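PDB 6IJ2: EAL domain protein from Vibrio cholerae serotype O1, which hydrolyses the cyclic dinucleotides c-di-GMP and cGAMP as a standalone EAL-domain phosphodiesterase, and is held here with 5'-pGpG, the linear product of c-di-GMP. Local coordinates for residues S55-S58 with V59-V63; E146-S150 with L151-T155; A190-V193 with R194-M198; V63-D66 with N67-L70. The protein carries 1 engineered substitution. One frame throughout, in Å; residues are numbered along the deposited sequence.

Interaction 1 (S55-S58 with V59-V63). With nucleotides of chain B.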
loop_
_atom_site.group_PDB
_atom_site.type_symbol
_atom_site.label_atom_id
_atom_site.label_comp_id
_atom_site.label_asym_id
_atom_site.label_seq_id
_atom_site.Cartn_x
_atom_site.Cartn_y
_atom_site.Cartn_z
ATOM N N SER A 55 24.584 -0.672 -13.657
ATOM C CA SER A 55 23.377 -0.339 -12.908
ATOM C C SER A 55 23.231 -1.205 -11.660
ATOM O O SER A 55 23.805 -2.294 -11.548
ATOM C CB SER A 55 22.142 -0.537 -13.778
ATOM O OG SER A 55 22.037 -1.912 -14.110
ATOM N N ALA A 56 22.435 -0.702 -10.711
ATOM C CA ALA A 56 22.095 -1.498 -9.536
ATOM C C ALA A 56 21.397 -2.788 -9.934
ATOM O O ALA A 56 21.692 -3.859 -9.391
ATOM C CB ALA A 56 21.212 -0.691 -8.585
ATOM N N TYR A 57 20.456 -2.700 -10.880
ATOM C CA TYR A 57 19.745 -3.889 -11.332
ATOM C C TYR A 57 20.707 -4.929 -11.881
ATOM O O TYR A 57 20.533 -6.129 -11.643
ATOM C CB TYR A 57 18.710 -3.507 -12.387
ATOM C CG TYR A 57 18.062 -4.689 -13.062
ATOM C CD1 TYR A 57 17.013 -5.370 -12.455
ATOM C CD2 TYR A 57 18.489 -5.119 -14.310
ATOM C CE1 TYR A 57 16.411 -6.450 -13.073
ATOM C CE2 TYR A 57 17.895 -6.196 -14.935
ATOM C CZ TYR A 57 16.857 -6.857 -14.312
ATOM O OH TYR A 57 16.264 -7.927 -14.937
ATOM N N SER A 58 21.731 -4.486 -12.617
ATOM C CA SER A 58 22.719 -5.420 -13.150
ATOM C C SER A 58 23.392 -6.202 -12.030
ATOM O O SER A 58 23.655 -7.402 -12.170
ATOM C CB SER A 58 23.761 -4.668 -13.978
ATOM O OG SER A 58 24.597 -5.578 -14.669
ATOM N N VAL A 59 23.662 -5.541 -10.908
ATOM C CA VAL A 59 24.277 -6.205 -9.764
ATOM C C VAL A 59 23.258 -7.066 -9.030
ATOM O O VAL A 59 23.478 -8.259 -8.794
ATOM C CB VAL A 59 24.912 -5.161 -8.821
ATOM C CG1 VAL A 59 25.498 -5.831 -7.587
ATOM C CG2 VAL A 59 25.977 -4.339 -9.545
ATOM N N ILE A 60 22.130 -6.466 -8.642
ATOM C CA ILE A 60 21.182 -7.155 -7.777
ATOM C C ILE A 60 20.561 -8.355 -8.488
ATOM O O ILE A 60 20.209 -9.350 -7.842
ATOM C CB ILE A 60 20.130 -6.149 -7.272
ATOM C CG1 ILE A 60 20.773 -5.192 -6.256
ATOM C CG2 ILE A 60 18.920 -6.861 -6.683
ATOM C CD1 ILE A 60 19.935 -3.969 -5.944
ATOM N N SER A 61 20.455 -8.308 -9.821
ATOM C CA SER A 61 19.948 -9.457 -10.571
ATOM C C SER A 61 20.753 -10.713 -10.280
ATOM O O SER A 61 20.225 -11.826 -10.371
ATOM C CB SER A 61 19.975 -9.166 -12.072
ATOM O OG SER A 61 19.275 -7.971 -12.370
ATOM N N ARG A 62 22.001 -10.560 -9.894
ATOM C CA ARG A 62 22.831 -11.701 -9.628
ATOM C C ARG A 62 22.635 -12.298 -8.277
ATOM O O ARG A 62 23.141 -13.339 -7.998
ATOM C CB ARG A 62 24.281 -11.346 -9.823
ATOM C CG ARG A 62 24.543 -10.602 -11.110
ATOM C CD ARG A 62 25.971 -10.118 -11.241
ATOM N NE ARG A 62 26.130 -9.293 -12.431
ATOM C CZ ARG A 62 26.738 -9.693 -13.540
ATOM N NH1 ARG A 62 27.280 -10.901 -13.603
ATOM N NH2 ARG A 62 26.814 -8.881 -14.584
ATOM N N VAL A 63 21.890 -11.613 -7.429
ATOM C CA VAL A 63 21.633 -12.084 -6.074
ATOM C C VAL A 63 20.568 -13.175 -6.114
ATOM O O VAL A 63 19.492 -12.992 -6.697
ATOM C CB VAL A 63 21.199 -10.917 -5.173
ATOM C CG1 VAL A 63 21.026 -11.383 -3.751
ATOM C CG2 VAL A 63 22.219 -9.785 -5.241
ATOM P P G B 2 19.067 2.724 -8.587
ATOM O OP1 G B 2 20.179 3.288 -7.903
ATOM O OP2 G B 2 19.221 2.249 -9.922
ATOM O "O5'" G B 2 18.451 1.547 -7.739
ATOM C "C5'" G B 2 17.534 0.617 -8.298
ATOM C "C4'" G B 2 16.965 -0.250 -7.210
ATOM O "O4'" G B 2 18.039 -0.939 -6.541
ATOM C "C3'" G B 2 16.193 0.486 -6.115
ATOM O "O3'" G B 2 15.001 -0.188 -5.758
ATOM C "C2'" G B 2 17.136 0.432 -4.924
ATOM O "O2'" G B 2 16.529 0.436 -3.660
ATOM C "C1'" G B 2 17.838 -0.897 -5.164
ATOM N N9 G B 2 19.133 -0.910 -4.511
ATOM C C8 G B 2 20.194 -0.081 -4.763
ATOM N N7 G B 2 21.203 -0.285 -3.966
ATOM C C5 G B 2 20.772 -1.292 -3.123
ATOM C C6 G B 2 21.430 -1.934 -2.050
ATOM O O6 G B 2 22.551 -1.719 -1.603
ATOM N N1 G B 2 20.636 -2.909 -1.471
ATOM C C2 G B 2 19.363 -3.219 -1.865
ATOM N N2 G B 2 18.754 -4.182 -1.174
ATOM N N3 G B 2 18.743 -2.640 -2.874
ATOM C C4 G B 2 19.498 -1.692 -3.453
#

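Interaction 2 (E146-S150 with L151-T155)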
loop_
_atom_site.group_PDB
_atom_site.type_symbol
_atom_site.label_atom_id
_atom_site.label_comp_id
_atom_site.label_asym_id
_atom_site.label_seq_id
_atom_site.Cartn_x
_atom_site.Cartn_y
_atom_site.Cartn_z
ATOM N N GLU A 146 12.203 -2.549 15.253
ATOM C CA GLU A 146 12.328 -2.167 16.656
ATOM C C GLU A 146 13.660 -2.618 17.248
ATOM O O GLU A 146 14.211 -1.934 18.119
ATOM C CB GLU A 146 11.136 -2.710 17.446
ATOM C CG GLU A 146 9.833 -2.015 17.044
ATOM C CD GLU A 146 8.617 -2.460 17.842
ATOM O OE1 GLU A 146 7.550 -1.825 17.687
ATOM O OE2 GLU A 146 8.721 -3.436 18.618
ATOM N N TYR A 147 14.202 -3.748 16.779
ATOM C CA TYR A 147 15.526 -4.165 17.228
ATOM C C TYR A 147 16.596 -3.186 16.762
ATOM O O TYR A 147 17.491 -2.818 17.533
ATOM C CB TYR A 147 15.841 -5.574 16.726
ATOM C CG TYR A 147 17.243 -6.032 17.057
ATOM C CD1 TYR A 147 17.635 -6.227 18.374
ATOM C CD2 TYR A 147 18.173 -6.276 16.054
ATOM C CE1 TYR A 147 18.915 -6.646 18.684
ATOM C CE2 TYR A 147 19.458 -6.704 16.353
ATOM C CZ TYR A 147 19.820 -6.884 17.670
ATOM O OH TYR A 147 21.094 -7.300 17.983
ATOM N N TYR A 148 16.516 -2.752 15.503
ATOM C CA TYR A 148 17.493 -1.797 14.992
ATOM C C TYR A 148 17.401 -0.469 15.730
ATOM O O TYR A 148 18.430 0.141 16.054
ATOM C CB TYR A 148 17.299 -1.602 13.489
ATOM C CG TYR A 148 17.919 -2.698 12.653
ATOM C CD1 TYR A 148 18.041 -3.990 13.146
ATOM C CD2 TYR A 148 18.410 -2.436 11.383
ATOM C CE1 TYR A 148 18.614 -4.995 12.386
ATOM C CE2 TYR A 148 18.991 -3.433 10.620
ATOM C CZ TYR A 148 19.088 -4.712 11.124
ATOM O OH TYR A 148 19.667 -5.706 10.366
ATOM N N LYS A 149 16.176 -0.007 16.004
ATOM C CA LYS A 149 15.994 1.184 16.829
ATOM C C LYS A 149 16.668 1.019 18.187
ATOM O O LYS A 149 17.324 1.945 18.678
ATOM C CB LYS A 149 14.506 1.484 17.010
ATOM C CG LYS A 149 13.796 1.947 15.751
ATOM C CD LYS A 149 12.366 2.363 16.063
ATOM C CE LYS A 149 11.955 3.560 15.237
ATOM N NZ LYS A 149 10.846 4.313 15.890
ATOM N N SER A 150 16.533 -0.166 18.796
ATOM C CA SER A 150 17.110 -0.396 20.118
ATOM C C SER A 150 18.632 -0.362 20.086
ATOM O O SER A 150 19.263 0.031 21.076
ATOM C CB SER A 150 16.620 -1.731 20.683
ATOM O OG SER A 150 17.175 -2.832 19.984
ATOM N N LEU A 151 19.240 -0.769 18.972
ATOM C CA LEU A 151 20.688 -0.698 18.855
ATOM C C LEU A 151 21.192 0.708 18.566
ATOM O O LEU A 151 22.402 0.939 18.656
ATOM C CB LEU A 151 21.180 -1.645 17.761
ATOM C CG LEU A 151 20.963 -3.136 17.998
ATOM C CD1 LEU A 151 21.673 -3.944 16.929
ATOM C CD2 LEU A 151 21.441 -3.537 19.380
ATOM N N GLY A 152 20.309 1.645 18.215
ATOM C CA GLY A 152 20.699 3.014 17.936
ATOM C C GLY A 152 20.583 3.438 16.487
ATOM O O GLY A 152 20.779 4.623 16.192
ATOM N N PHE A 153 20.261 2.522 15.578
ATOM C CA PHE A 153 20.103 2.872 14.171
ATOM C C PHE A 153 18.899 3.779 13.956
ATOM O O PHE A 153 17.905 3.711 14.682
ATOM C CB PHE A 153 19.937 1.607 13.323
ATOM C CG PHE A 153 21.171 0.774 13.254
ATOM C CD1 PHE A 153 22.261 1.197 12.508
ATOM C CD2 PHE A 153 21.263 -0.419 13.952
ATOM C CE1 PHE A 153 23.418 0.442 12.448
ATOM C CE2 PHE A 153 22.429 -1.178 13.904
ATOM C CZ PHE A 153 23.502 -0.752 13.148
ATOM N N GLN A 154 19.001 4.643 12.948
ATOM C CA GLN A 154 17.827 5.305 12.407
ATOM C C GLN A 154 17.138 4.359 11.422
ATOM O O GLN A 154 17.776 3.477 10.842
ATOM C CB GLN A 154 18.216 6.616 11.719
ATOM C CG GLN A 154 18.707 7.698 12.684
ATOM C CD GLN A 154 17.578 8.260 13.534
ATOM O OE1 GLN A 154 16.604 8.800 13.011
ATOM N NE2 GLN A 154 17.698 8.118 14.845
ATOM N N THR A 155 15.823 4.509 11.284
ATOM C CA THR A 155 15.025 3.648 10.411
ATOM C C THR A 155 14.091 4.475 9.548
ATOM O O THR A 155 13.620 5.544 9.955
ATOM C CB THR A 155 14.186 2.637 11.207
ATOM O OG1 THR A 155 13.215 3.342 11.991
ATOM C CG2 THR A 155 15.098 1.813 12.132
#

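Interaction 3 (A190-V193 with R194-M198)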
loop_
_atom_site.group_PDB
_atom_site.type_symbol
_atom_site.label_atom_id
_atom_site.label_comp_id
_atom_site.label_asym_id
_atom_site.label_seq_id
_atom_site.Cartn_x
_atom_site.Cartn_y
_atom_site.Cartn_z
ATOM N N ALA A 190 0.823 20.320 -10.014
ATOM C CA ALA A 190 -0.208 20.402 -11.052
ATOM C C ALA A 190 -1.400 19.491 -10.804
ATOM O O ALA A 190 -2.390 19.583 -11.538
ATOM C CB ALA A 190 0.394 20.067 -12.424
ATOM N N ASP A 191 -1.343 18.638 -9.785
ATOM C CA ASP A 191 -2.230 17.485 -9.638
ATOM C C ASP A 191 -2.973 17.596 -8.309
ATOM O O ASP A 191 -2.422 17.247 -7.263
ATOM C CB ASP A 191 -1.383 16.211 -9.721
ATOM C CG ASP A 191 -2.203 14.944 -9.778
ATOM O OD1 ASP A 191 -3.338 14.927 -9.270
ATOM O OD2 ASP A 191 -1.676 13.950 -10.324
ATOM N N GLN A 192 -4.238 18.029 -8.346
ATOM C CA GLN A 192 -4.971 18.265 -7.103
ATOM C C GLN A 192 -5.188 16.985 -6.302
ATOM O O GLN A 192 -5.260 17.035 -5.071
ATOM C CB GLN A 192 -6.319 18.935 -7.399
ATOM C CG GLN A 192 -7.082 19.388 -6.153
ATOM C CD GLN A 192 -8.002 18.311 -5.589
ATOM O OE1 GLN A 192 -8.242 17.286 -6.230
ATOM N NE2 GLN A 192 -8.520 18.540 -4.384
ATOM N N VAL A 193 -5.309 15.834 -6.968
ATOM C CA VAL A 193 -5.449 14.585 -6.221
ATOM C C VAL A 193 -4.184 14.291 -5.425
ATOM O O VAL A 193 -4.240 13.950 -4.236
ATOM C CB VAL A 193 -5.795 13.422 -7.163
ATOM C CG1 VAL A 193 -5.643 12.100 -6.395
ATOM C CG2 VAL A 193 -7.224 13.580 -7.723
ATOM N N ARG A 194 -3.021 14.414 -6.066
ATOM C CA ARG A 194 -1.776 14.185 -5.345
ATOM C C ARG A 194 -1.569 15.225 -4.248
ATOM O O ARG A 194 -1.029 14.905 -3.182
ATOM C CB ARG A 194 -0.591 14.170 -6.320
ATOM C CG ARG A 194 -0.454 12.859 -7.090
ATOM C CD ARG A 194 0.686 12.876 -8.097
ATOM N NE ARG A 194 1.007 11.522 -8.554
ATOM C CZ ARG A 194 0.249 10.798 -9.389
ATOM N NH1 ARG A 194 -0.887 11.289 -9.890
ATOM N NH2 ARG A 194 0.629 9.566 -9.730
ATOM N N GLN A 195 -2.026 16.461 -4.478
ATOM C CA GLN A 195 -1.959 17.490 -3.442
ATOM C C GLN A 195 -2.758 17.090 -2.208
ATOM O O GLN A 195 -2.289 17.255 -1.078
ATOM C CB GLN A 195 -2.477 18.817 -3.997
ATOM C CG GLN A 195 -1.551 19.408 -5.054
ATOM C CD GLN A 195 -2.141 20.601 -5.762
ATOM O OE1 GLN A 195 -3.206 21.093 -5.398
ATOM N NE2 GLN A 195 -1.459 21.059 -6.803
ATOM N N SER A 196 -3.965 16.556 -2.403
ATOM C CA SER A 196 -4.766 16.151 -1.253
ATOM C C SER A 196 -4.171 14.934 -0.566
ATOM O O SER A 196 -4.222 14.833 0.664
ATOM C CB SER A 196 -6.217 15.864 -1.666
ATOM O OG SER A 196 -6.876 17.073 -2.013
ATOM N N ILE A 197 -3.622 13.987 -1.340
ATOM C CA ILE A 197 -2.959 12.832 -0.729
ATOM C C ILE A 197 -1.810 13.291 0.157
ATOM O O ILE A 197 -1.666 12.849 1.303
ATOM C CB ILE A 197 -2.467 11.845 -1.807
ATOM C CG1 ILE A 197 -3.643 11.183 -2.512
ATOM C CG2 ILE A 197 -1.586 10.756 -1.179
ATOM C CD1 ILE A 197 -3.213 10.222 -3.619
ATOM N N MET A 198 -0.969 14.190 -0.360
ATOM C CA MET A 198 0.188 14.616 0.420
ATOM C C MET A 198 -0.218 15.484 1.601
ATOM O O MET A 198 0.366 15.363 2.685
ATOM C CB MET A 198 1.192 15.344 -0.473
ATOM C CG MET A 198 2.455 15.845 0.249
ATOM S SD MET A 198 3.650 14.530 0.664
ATOM C CE MET A 198 3.119 13.229 -0.398
#

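Interaction 4 (V63-D66 with N67-L70)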
loop_
_atom_site.group_PDB
_atom_site.type_symbol
_atom_site.label_atom_id
_atom_site.label_comp_id
_atom_site.label_asym_id
_atom_site.label_seq_id
_atom_site.Cartn_x
_atom_site.Cartn_y
_atom_site.Cartn_z
ATOM N N VAL A 63 21.890 -11.613 -7.429
ATOM C CA VAL A 63 21.633 -12.084 -6.074
ATOM C C VAL A 63 20.568 -13.175 -6.114
ATOM O O VAL A 63 19.492 -12.992 -6.697
ATOM C CB VAL A 63 21.199 -10.917 -5.173
ATOM C CG1 VAL A 63 21.026 -11.383 -3.751
ATOM C CG2 VAL A 63 22.219 -9.785 -5.241
ATOM N N ASN A 64 20.867 -14.316 -5.496
ATOM C CA ASN A 64 19.897 -15.401 -5.405
ATOM C C ASN A 64 19.807 -15.901 -3.968
ATOM O O ASN A 64 20.389 -15.297 -3.060
ATOM C CB ASN A 64 20.262 -16.535 -6.365
ATOM C CG ASN A 64 21.693 -17.014 -6.193
ATOM O OD1 ASN A 64 22.246 -16.978 -5.095
ATOM N ND2 ASN A 64 22.297 -17.473 -7.285
ATOM N N GLU A 65 19.099 -17.014 -3.757
ATOM C CA GLU A 65 18.821 -17.480 -2.401
ATOM C C GLU A 65 20.087 -17.846 -1.644
ATOM O O GLU A 65 20.145 -17.685 -0.418
ATOM C CB GLU A 65 17.879 -18.682 -2.438
ATOM C CG GLU A 65 16.515 -18.383 -3.023
ATOM C CD GLU A 65 15.428 -19.249 -2.419
ATOM O OE1 GLU A 65 14.359 -18.703 -2.065
ATOM O OE2 GLU A 65 15.642 -20.473 -2.288
ATOM N N ASP A 66 21.106 -18.336 -2.346
ATOM C CA ASP A 66 22.298 -18.849 -1.687
ATOM C C ASP A 66 23.299 -17.765 -1.316
ATOM O O ASP A 66 24.217 -18.042 -0.537
ATOM C CB ASP A 66 22.973 -19.885 -2.585
ATOM C CG ASP A 66 21.977 -20.828 -3.226
ATOM O OD1 ASP A 66 21.090 -21.338 -2.509
ATOM O OD2 ASP A 66 22.070 -21.042 -4.452
ATOM N N ASN A 67 23.155 -16.545 -1.841
ATOM C CA ASN A 67 24.115 -15.489 -1.556
ATOM C C ASN A 67 23.487 -14.214 -1.005
ATOM O O ASN A 67 24.214 -13.237 -0.792
ATOM C CB ASN A 67 24.946 -15.157 -2.815
ATOM C CG ASN A 67 24.116 -14.549 -3.951
ATOM O OD1 ASN A 67 23.009 -14.058 -3.748
ATOM N ND2 ASN A 67 24.676 -14.569 -5.155
ATOM N N ARG A 68 22.171 -14.200 -0.765
ATOM C CA ARG A 68 21.485 -12.983 -0.333
ATOM C C ARG A 68 22.076 -12.439 0.959
ATOM O O ARG A 68 22.303 -11.230 1.092
ATOM C CB ARG A 68 19.990 -13.255 -0.152
ATOM C CG ARG A 68 19.150 -12.992 -1.385
ATOM C CD ARG A 68 17.735 -13.513 -1.229
ATOM N NE ARG A 68 17.726 -14.845 -0.635
ATOM C CZ ARG A 68 16.664 -15.643 -0.600
ATOM N NH1 ARG A 68 15.515 -15.243 -1.128
ATOM N NH2 ARG A 68 16.749 -16.839 -0.032
ATOM N N TYR A 69 22.314 -13.317 1.934
ATOM C CA TYR A 69 22.827 -12.858 3.221
ATOM C C TYR A 69 24.239 -12.307 3.085
ATOM O O TYR A 69 24.548 -11.241 3.628
ATOM C CB TYR A 69 22.778 -13.996 4.239
ATOM C CG TYR A 69 21.416 -14.639 4.341
ATOM C CD1 TYR A 69 20.396 -14.038 5.068
ATOM C CD2 TYR A 69 21.144 -15.842 3.700
ATOM C CE1 TYR A 69 19.147 -14.620 5.159
ATOM C CE2 TYR A 69 19.898 -16.432 3.785
ATOM C CZ TYR A 69 18.902 -15.816 4.517
ATOM O OH TYR A 69 17.660 -16.403 4.603
ATOM N N LEU A 70 25.104 -13.007 2.347
ATOM C CA LEU A 70 26.457 -12.507 2.123
ATOM C C LEU A 70 26.429 -11.197 1.348
ATOM O O LEU A 70 27.219 -10.285 1.620
ATOM C CB LEU A 70 27.282 -13.559 1.377
ATOM C CG LEU A 70 28.798 -13.677 1.591
ATOM C CD1 LEU A 70 29.338 -14.882 0.827
ATOM C CD2 LEU A 70 29.554 -12.419 1.186
HETATM O O HOH W 1 24.393 -15.594 1.842
#

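Interaction 1 (S55-S58 with V59-V63)
I60 and A56 meet along the inward side of the short helix 56-60, and this is where the contact is tight. I60 N donates almost straight to A56 O at 2.7 Å, and the same carbonyl oxygen lies against CB and CG1 of I60. The torsions of I60 (chi1 -71°, chi2 166°) stretch its chain out until CD1 comes within 3.4 Å of C4 of guanine G2 of chain B; A56 CB touches the sugar of that nucleotide. These two apolar tips therefore form part of the wall of the nucleotide site. The outward side is looser and polar. S55 caps the helix, its OG accepting from S58 N at 3.0 Å. S61 OG is modelled over one face of the Y57 ring, a doubtful position because it sits too close to Y57 O; S61 N donates to Y57 O at 2.8 Å. R62 runs extended alongside S58, and NE reaches S58 O at 3.1 Å from above the carbonyl plane, a bent bond on an exposed surface. Behind the helix, A56, V59 and I60 rest on V48 of strand 41-49, while V59 and I60 also pack against F71 of helix 68-85.

Interaction 2 (E146-S150 with L151-T155)
Y147 and L151, with Y148 and F153 beside them, make a local contact round the C-terminal end of helix 139-151, where the chain turns back into strand 154-160. L151 lies over one face of the Y147 ring: its CG sits 4.2 Å from the ring centroid in a CH-pi contact, and CD1 reaches Y147 CZ at 3.6 Å. The ring swings back to this leucine because Y147 CG is anti to its own backbone N (chi1 175°). On the buried side the Y148 and F153 rings meet obliquely, their centroids 5.5 Å apart and planes at 43°, and both press edge-to-face on F127 of the preceding strand. T155 crosses the K149 chain at about a right angle, with OG1 3.5 Å from CE of K149; the ammonium itself goes on to Q174 O. The backbone closes the turn: F153 N donates to Y148 O at 3.0 Å and G152 N to K149 O at 3.0 Å. With phi at 111°, G152 takes a conformation that calls for glycine. Such a glycine-ended Schellman motif here links helix to strand in the beta-alpha-beta unit 125-129, 139-151 and 154-160, the repeating connection of the EAL barrel.

Interaction 3 (A190-V193 with R194-M198)
With chi1 at -172°, D191 holds its carboxylate beside its own carbonyl carbon and over the first turn of helix 192-207, while R194 sets off on the other course, CG anti to the carbonyl carbon, and runs extended from CG to NE. The two side chains cross obliquely. D191 OD2 takes R194 NH1 on its syn side at 2.8 Å in a salt bridge, the donor 30° out of the carboxylate plane and the two flat groups 54° apart. The other oxygen faces the backbone: R194 N approaches D191 OD1 from above the carboxylate plane at 3.3 Å, and V193 N adds a weak bond to it. One carboxylate thus serves both the amides of the first turn and a side chain, and the N-H groups at the helix start and the neighbouring guanidinium would probably favour its negative charge. The guanidinium has further partners, NE bonding to G183 O and NH2 forming a salt bridge with D172 of the second subunit. Beyond the cap, Q195 N donates to D191 O at 2.9 Å, and Q195 CG packs on that same oxygen at 3.2 Å; Q195 NE2 goes on to bond I188 O. Further along, V193 CG1 and I197 CD1 touch at 4.1 Å; V193 packs on L170 and I197 on A171, both of the second subunit. This is an aspartate N-cap at the start of a helix, placed where that helix meets the other copy of the protein.

Interaction 4 (V63-D66 with N67-L70)
N64 and N67 provide the hydrogen bonds. N64 N donates to N67 OD1 at 2.8 Å, with the donor tilted from the amide plane, and in return N67 N reaches N64 O at 3.3 Å from well above the carbonyl plane. What turns the N67 amide back over the preceding loop is its chi1 of 66°, which sets CG between the backbone N and the carbonyl carbon. The amide's nitrogen side has a weak bond to R62 O. The planes of the two asparagine amides lie only 22° apart, and N64 OD1 rests 3.3 Å from N67 CG. N67 stands at the N-cap position of helix 68-85, yet its side chain makes no capping bond: the carboxamide instead fastens the loop that comes from helix 56-60. A water, weakly bonded to D66 O, accepts from L70 N at 2.7 Å in the first turn. Among the charged groups, E65 and R68 lie side by side and point the same way. The guanidinium presents a face to the E65 backbone, NH2 coming 3.2 Å from E65 CA, and the salt bridge from E65 OE1 to R68 NH2 is long at 3.6 Å. Apolar contact is V63 CG1 on R68 CG at 3.4 Å; the same methyl also lies against the carboxamide oxygen N67 OD1. Outside the loop, the R68 side chain touches L97 and I101, while Y69 OH bonds to I101 O.

In the fold
Interactions 1 and 4 are neighbours: they share V63 and touch, and together carry the chain from helix 56-60 into helix 68-85. Interaction 1 is partly buried and has an apolar side turned to the nucleotide, whereas interaction 4 lies at the surface and relies on amides, a long ion pair and water. Interaction 2 is also partly buried, with more aromatic chemistry, and ends a helix, whereas 1, 3 and 4 each include a helix start. Interaction 3, about 40 Å from interaction 4 between centres and on the opposite side of the chain's centre, alone meets the second subunit, with a charged cap and apolar packing.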